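Side-chain contacts in KLLA0F12672p (Kluyveromyces lactis, PDB 4M3O), which probably dephosphorylates the C-terminal domain of RNA polymerase II as a zinc-binding phosphatase of the Rtr1/RPAP2 family, here seen as its N-terminal part: residues R47-I52 with I149-E154; I52-T57 with Y143-E148. One frame throughout, in Å; residues are numbered along the deposited sequence.

Contact 1. Residues R47-I52 with I149-E154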
loop_
_atom_site.group_PDB
_atom_site.type_symbol
_atom_site.label_atom_id
_atom_site.label_comp_id
_atom_site.label_asym_id
_atom_site.label_seq_id
_atom_site.Cartn_x
_atom_site.Cartn_y
_atom_site.Cartn_z
ATOM N N ARG A 47 4.707 -0.902 11.445
ATOM C CA ARG A 47 4.097 0.353 11.874
ATOM C C ARG A 47 3.808 1.205 10.637
ATOM O O ARG A 47 2.807 1.945 10.583
ATOM C CB ARG A 47 4.962 1.090 12.939
ATOM C CG ARG A 47 6.238 1.740 12.439
ATOM C CD ARG A 47 7.045 2.399 13.568
ATOM N NE ARG A 47 6.758 3.822 13.755
ATOM C CZ ARG A 47 7.270 4.821 13.026
ATOM N NH1 ARG A 47 8.104 4.607 11.988
ATOM N NH2 ARG A 47 6.920 6.066 13.310
ATOM N N THR A 48 4.679 1.096 9.637
ATOM C CA THR A 48 4.508 1.824 8.420
ATOM C C THR A 48 3.297 1.256 7.589
ATOM O O THR A 48 2.453 1.967 7.061
ATOM C CB THR A 48 5.831 1.843 7.620
ATOM O OG1 THR A 48 6.911 2.366 8.422
ATOM C CG2 THR A 48 5.654 2.724 6.360
ATOM N N MET A 49 3.216 -0.054 7.567
ATOM C CA MET A 49 2.163 -0.805 6.909
ATOM C C MET A 49 0.811 -0.426 7.509
ATOM O O MET A 49 -0.180 -0.140 6.777
ATOM C CB MET A 49 2.552 -2.261 7.086
ATOM C CG MET A 49 2.008 -3.245 6.144
ATOM S SD MET A 49 2.215 -2.909 4.385
ATOM C CE MET A 49 0.979 -4.136 4.017
ATOM N N LYS A 50 0.763 -0.268 8.828
ATOM C CA LYS A 50 -0.491 0.158 9.485
ATOM C C LYS A 50 -0.806 1.632 9.205
ATOM O O LYS A 50 -1.971 1.992 9.052
ATOM C CB LYS A 50 -0.456 -0.022 10.965
ATOM C CG LYS A 50 -0.290 -1.457 11.450
ATOM C CD LYS A 50 0.279 -1.454 12.900
ATOM C CE LYS A 50 0.545 -2.869 13.404
ATOM N NZ LYS A 50 -0.683 -3.500 13.970
ATOM N N TYR A 51 0.232 2.448 9.104
ATOM C CA TYR A 51 0.048 3.865 8.754
ATOM C C TYR A 51 -0.521 4.054 7.315
ATOM O O TYR A 51 -1.392 4.864 7.093
ATOM C CB TYR A 51 1.401 4.579 8.903
ATOM C CG TYR A 51 1.440 5.990 8.429
ATOM C CD1 TYR A 51 0.829 7.003 9.157
ATOM C CD2 TYR A 51 2.087 6.323 7.237
ATOM C CE1 TYR A 51 0.845 8.330 8.710
ATOM C CE2 TYR A 51 2.150 7.646 6.796
ATOM C CZ TYR A 51 1.527 8.645 7.534
ATOM O OH TYR A 51 1.564 9.929 7.037
ATOM N N ILE A 52 0.021 3.310 6.354
ATOM C CA ILE A 52 -0.410 3.322 4.918
ATOM C C ILE A 52 -1.902 3.236 4.688
ATOM O O ILE A 52 -2.423 3.803 3.745
ATOM C CB ILE A 52 0.217 2.107 4.182
ATOM C CG1 ILE A 52 1.696 2.229 4.166
ATOM C CG2 ILE A 52 -0.161 2.049 2.735
ATOM C CD1 ILE A 52 2.112 3.637 3.977
ATOM N N ILE A 149 -5.384 -1.359 12.203
ATOM C CA ILE A 149 -5.340 -2.395 11.202
ATOM C C ILE A 149 -4.424 -3.468 11.790
ATOM O O ILE A 149 -3.459 -3.131 12.444
ATOM C CB ILE A 149 -4.792 -1.877 9.828
ATOM C CG1 ILE A 149 -5.558 -0.650 9.364
ATOM C CG2 ILE A 149 -4.939 -2.935 8.731
ATOM C CD1 ILE A 149 -7.064 -0.792 9.187
ATOM N N GLN A 150 -4.745 -4.726 11.535
ATOM C CA GLN A 150 -4.013 -5.881 12.068
ATOM C C GLN A 150 -3.195 -6.486 10.916
ATOM O O GLN A 150 -3.707 -6.573 9.790
ATOM C CB GLN A 150 -4.992 -6.953 12.475
ATOM C CG GLN A 150 -6.087 -6.586 13.429
ATOM C CD GLN A 150 -5.483 -6.427 14.774
ATOM O OE1 GLN A 150 -5.109 -7.417 15.462
ATOM N NE2 GLN A 150 -5.231 -5.173 15.094
ATOM N N LEU A 151 -1.995 -6.950 11.212
ATOM C CA LEU A 151 -1.145 -7.587 10.196
ATOM C C LEU A 151 -0.983 -9.073 10.552
ATOM O O LEU A 151 -0.749 -9.401 11.670
ATOM C CB LEU A 151 0.244 -6.948 10.214
ATOM C CG LEU A 151 0.245 -5.500 9.767
ATOM C CD1 LEU A 151 1.666 -4.992 9.719
ATOM C CD2 LEU A 151 -0.399 -5.287 8.440
ATOM N N LEU A 152 -1.077 -9.958 9.602
ATOM C CA LEU A 152 -0.943 -11.356 9.868
ATOM C C LEU A 152 0.499 -11.813 9.896
ATOM O O LEU A 152 1.211 -11.587 8.965
ATOM C CB LEU A 152 -1.693 -12.115 8.801
ATOM C CG LEU A 152 -1.596 -13.615 8.813
ATOM C CD1 LEU A 152 -2.238 -14.165 10.064
ATOM C CD2 LEU A 152 -2.242 -14.174 7.583
ATOM N N GLU A 153 0.922 -12.458 10.972
ATOM C CA GLU A 153 2.262 -13.039 11.038
ATOM C C GLU A 153 2.410 -14.116 9.939
ATOM O O GLU A 153 1.499 -14.975 9.742
ATOM C CB GLU A 153 2.487 -13.672 12.413
ATOM C CG GLU A 153 2.484 -12.671 13.591
ATOM C CD GLU A 153 1.076 -12.284 14.097
ATOM O OE1 GLU A 153 0.080 -12.837 13.549
ATOM O OE2 GLU A 153 0.966 -11.472 15.068
ATOM N N GLU A 154 3.544 -14.120 9.255
ATOM C CA GLU A 154 3.764 -15.074 8.175
ATOM C C GLU A 154 3.683 -16.477 8.660
ATOM O O GLU A 154 3.076 -17.348 7.987
ATOM C CB GLU A 154 5.184 -14.967 7.578
ATOM C CG GLU A 154 5.322 -14.003 6.436
ATOM C CD GLU A 154 5.980 -12.718 6.870
ATOM O OE1 GLU A 154 5.807 -12.393 8.078
ATOM O OE2 GLU A 154 6.668 -12.067 6.012
HETATM O O HOH W 1 -1.289 -6.568 13.824
#
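K50 on the helical segment R47-I52 and I149 on the segment I149-E154, extended as far as E153, bring their backbones nearest, with CA atoms 5.7 Å apart, and 245 Å² is buried between the two segments. K50 and M49 make the contact from the helix. K50 spans the first residue of the extended chain: its CG lies anti to its own carbonyl carbon (chi1 -62°), and a bend at the last torsion, chi4 -84°, brings the ammonium group to the I149 carbonyl. NZ donates to I149 O at 3.2 Å, in the carbonyl plane and with a C=O...N angle of 157°. The same NZ donates to a water 3.1 Å away, and that water accepts a second hydrogen bond from L151 N at 2.7 Å, so one amine holds the backbone at I149 directly and at L151 through the water. With an alanine in place of this lysine, the I149 carbonyl would probably lose its donor and the water one of its anchors. Beside this polar clasp lies an apolar one. L151 points its isobutyl group at the helix, where CD1 sits 3.9 Å from M49 CB and CD2 sits 3.9 Å from M49 CG; the two side chains meet at a slant. M49 is buried, and its side chain lies about 9 Å from those of the zinc ligands C79 and H116. Y123 of helix 114-125 touches L151 and its hydroxyl hydrogen-bonds to M49 O, while V43 of strand 42-43 packs on M49, so the I149-E154 chain lies against helix 46-52 and beside helix 114-125.

Contact 2. Residues I52-T57 with Y143-E148; sequences ISRFLT and YEPPSE
The turn that leads from helix 46-52 to helix 58-70 meets the proline-containing loop after helix 114-125 here, near the end of this N-terminal domain, through R54 on one side and Y143 and P145 on the other. It is a surface contact of 143 Å², made by van der Waals packing, and the closest CA atoms, those of R54 and P145, are 6.8 Å apart. The R54 and Y143 side chains lie alongside each other and run in opposing senses. R54 CB approaches Y143 CE2 at 4.0 Å, meeting the ring obliquely, while farther out Y143 CD2 lies over one face of the guanidinium, 4.1 Å from R54 NH1. The two planes are 55° apart, too steep for a parallel stack. At the far end of the group, R54 NH2 comes to 4.0 Å from P145 CG. R54 starts with CG between its backbone N and carbonyl carbon (chi1 78°), which also sets CG over the centre of the F55 ring, 3.4 Å above its plane. Y143 CG is anti to the backbone N (chi1 178°), which carries the ring out toward R54. R135 binds the carbonyls of R54 and L56, T57 caps the start of helix 58-70 through D60 N, and F55 packs on L13 of helix 5-13.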
loop_
_atom_site.group_PDB
_atom_site.type_symbol
_atom_site.label_atom_id
_atom_site.label_comp_id
_atom_site.label_asym_id
_atom_site.label_seq_id
_atom_site.Cartn_x
_atom_site.Cartn_y
_atom_site.Cartn_z
ATOM N N ILE A 52 0.021 3.310 6.354
ATOM C CA ILE A 52 -0.410 3.322 4.918
ATOM C C ILE A 52 -1.902 3.236 4.688
ATOM O O ILE A 52 -2.423 3.803 3.745
ATOM C CB ILE A 52 0.217 2.107 4.182
ATOM C CG1 ILE A 52 1.696 2.229 4.166
ATOM C CG2 ILE A 52 -0.161 2.049 2.735
ATOM C CD1 ILE A 52 2.112 3.637 3.977
ATOM N N SER A 53 -2.546 2.407 5.506
ATOM C CA SER A 53 -3.896 1.981 5.281
ATOM C C SER A 53 -4.792 3.166 5.193
ATOM O O SER A 53 -5.787 3.120 4.479
ATOM C CB SER A 53 -4.362 0.969 6.364
ATOM O OG SER A 53 -4.318 1.571 7.679
ATOM N N ARG A 54 -4.492 4.232 5.959
ATOM C CA ARG A 54 -5.334 5.424 5.883
ATOM C C ARG A 54 -5.375 6.042 4.483
ATOM O O ARG A 54 -6.351 6.688 4.108
ATOM C CB ARG A 54 -4.856 6.479 6.871
ATOM C CG ARG A 54 -3.624 7.257 6.419
ATOM C CD ARG A 54 -3.167 8.153 7.602
ATOM N NE ARG A 54 -2.840 7.302 8.753
ATOM C CZ ARG A 54 -2.486 7.738 9.963
ATOM N NH1 ARG A 54 -2.274 9.016 10.224
ATOM N NH2 ARG A 54 -2.227 6.846 10.889
ATOM N N PHE A 55 -4.347 5.812 3.677
ATOM C CA PHE A 55 -4.351 6.366 2.340
ATOM C C PHE A 55 -4.826 5.374 1.248
ATOM O O PHE A 55 -4.656 5.676 0.111
ATOM C CB PHE A 55 -2.951 6.840 1.984
ATOM C CG PHE A 55 -2.429 7.894 2.921
ATOM C CD1 PHE A 55 -1.334 7.645 3.744
ATOM C CD2 PHE A 55 -3.125 9.087 3.077
ATOM C CE1 PHE A 55 -0.902 8.609 4.638
ATOM C CE2 PHE A 55 -2.694 10.068 3.943
ATOM C CZ PHE A 55 -1.593 9.832 4.731
ATOM N N LEU A 56 -5.296 4.181 1.595
ATOM C CA LEU A 56 -5.619 3.177 0.586
ATOM C C LEU A 56 -7.053 2.718 0.684
ATOM O O LEU A 56 -7.548 2.446 1.784
ATOM C CB LEU A 56 -4.706 1.977 0.705
ATOM C CG LEU A 56 -3.228 2.239 0.374
ATOM C CD1 LEU A 56 -2.509 0.956 0.737
ATOM C CD2 LEU A 56 -2.958 2.573 -1.044
ATOM N N THR A 57 -7.732 2.635 -0.466
ATOM C CA THR A 57 -8.990 1.901 -0.550
ATOM C C THR A 57 -8.633 0.491 -0.935
ATOM O O THR A 57 -7.483 0.203 -1.291
ATOM C CB THR A 57 -9.921 2.437 -1.632
ATOM O OG1 THR A 57 -9.284 2.291 -2.926
ATOM C CG2 THR A 57 -10.248 3.877 -1.357
ATOM N N TYR A 143 -4.590 13.008 12.400
ATOM C CA TYR A 143 -5.692 12.121 12.025
ATOM C C TYR A 143 -5.750 10.826 12.856
ATOM O O TYR A 143 -4.727 10.218 13.145
ATOM C CB TYR A 143 -5.563 11.763 10.567
ATOM C CG TYR A 143 -6.594 10.818 10.039
ATOM C CD1 TYR A 143 -7.859 11.278 9.668
ATOM C CD2 TYR A 143 -6.300 9.442 9.871
ATOM C CE1 TYR A 143 -8.815 10.406 9.129
ATOM C CE2 TYR A 143 -7.263 8.535 9.378
ATOM C CZ TYR A 143 -8.511 9.028 8.994
ATOM O OH TYR A 143 -9.465 8.200 8.458
ATOM N N GLU A 144 -6.955 10.419 13.213
ATOM C CA GLU A 144 -7.174 9.204 13.994
ATOM C C GLU A 144 -7.989 8.230 13.161
ATOM O O GLU A 144 -9.136 8.529 12.823
ATOM C CB GLU A 144 -7.953 9.521 15.271
ATOM C CG GLU A 144 -7.890 8.408 16.306
ATOM C CD GLU A 144 -9.106 8.375 17.215
ATOM O OE1 GLU A 144 -9.526 9.465 17.691
ATOM O OE2 GLU A 144 -9.634 7.255 17.442
ATOM N N PRO A 145 -7.410 7.101 12.827
ATOM C CA PRO A 145 -8.097 6.083 12.053
ATOM C C PRO A 145 -9.238 5.518 12.847
ATOM O O PRO A 145 -9.207 5.530 14.038
ATOM C CB PRO A 145 -7.053 5.003 11.894
ATOM C CG PRO A 145 -5.768 5.634 12.183
ATOM C CD PRO A 145 -6.015 6.780 13.082
ATOM N N PRO A 146 -10.235 5.008 12.178
ATOM C CA PRO A 146 -11.370 4.425 12.858
ATOM C C PRO A 146 -11.122 2.984 13.256
ATOM O O PRO A 146 -12.074 2.240 13.338
ATOM C CB PRO A 146 -12.439 4.459 11.795
ATOM C CG PRO A 146 -11.690 4.259 10.536
ATOM C CD PRO A 146 -10.379 4.943 10.722
ATOM N N SER A 147 -9.877 2.607 13.487
ATOM C CA SER A 147 -9.548 1.315 14.042
ATOM C C SER A 147 -8.147 0.989 13.664
ATOM O O SER A 147 -7.632 1.532 12.722
ATOM C CB SER A 147 -10.483 0.246 13.541
ATOM O OG SER A 147 -10.379 0.097 12.155
ATOM N N GLU A 148 -7.523 0.111 14.413
ATOM C CA GLU A 148 -6.160 -0.227 14.146
ATOM C C GLU A 148 -6.117 -1.454 13.288
ATOM O O GLU A 148 -6.732 -2.439 13.587
ATOM C CB GLU A 148 -5.391 -0.455 15.426
ATOM C CG GLU A 148 -4.277 -1.460 15.258
ATOM C CD GLU A 148 -2.900 -0.851 15.198
ATOM O OE1 GLU A 148 -2.098 -1.059 16.123
ATOM O OE2 GLU A 148 -2.606 -0.177 14.206
#

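Both contacts pin the loop that follows helix 114-125, near the end of this N-terminal domain, to one continuous piece of chain, helix 46-52 in contact 1 and the turn after it in contact 2. Contact 1 is partly buried and includes a buried methionine whose side chain is about 11 Å from the zinc ion, whereas contact 2 lies at the surface, away from that site. Their chemistry differs accordingly: the first combines a direct lysine-to-carbonyl bond, a water bridge and aliphatic packing, the second relies on an arginine packed obliquely on a tyrosine and a proline. With centres 11 Å apart they adjoin, since S53 touches I149 and a long, weak ion pair links K50 to E148.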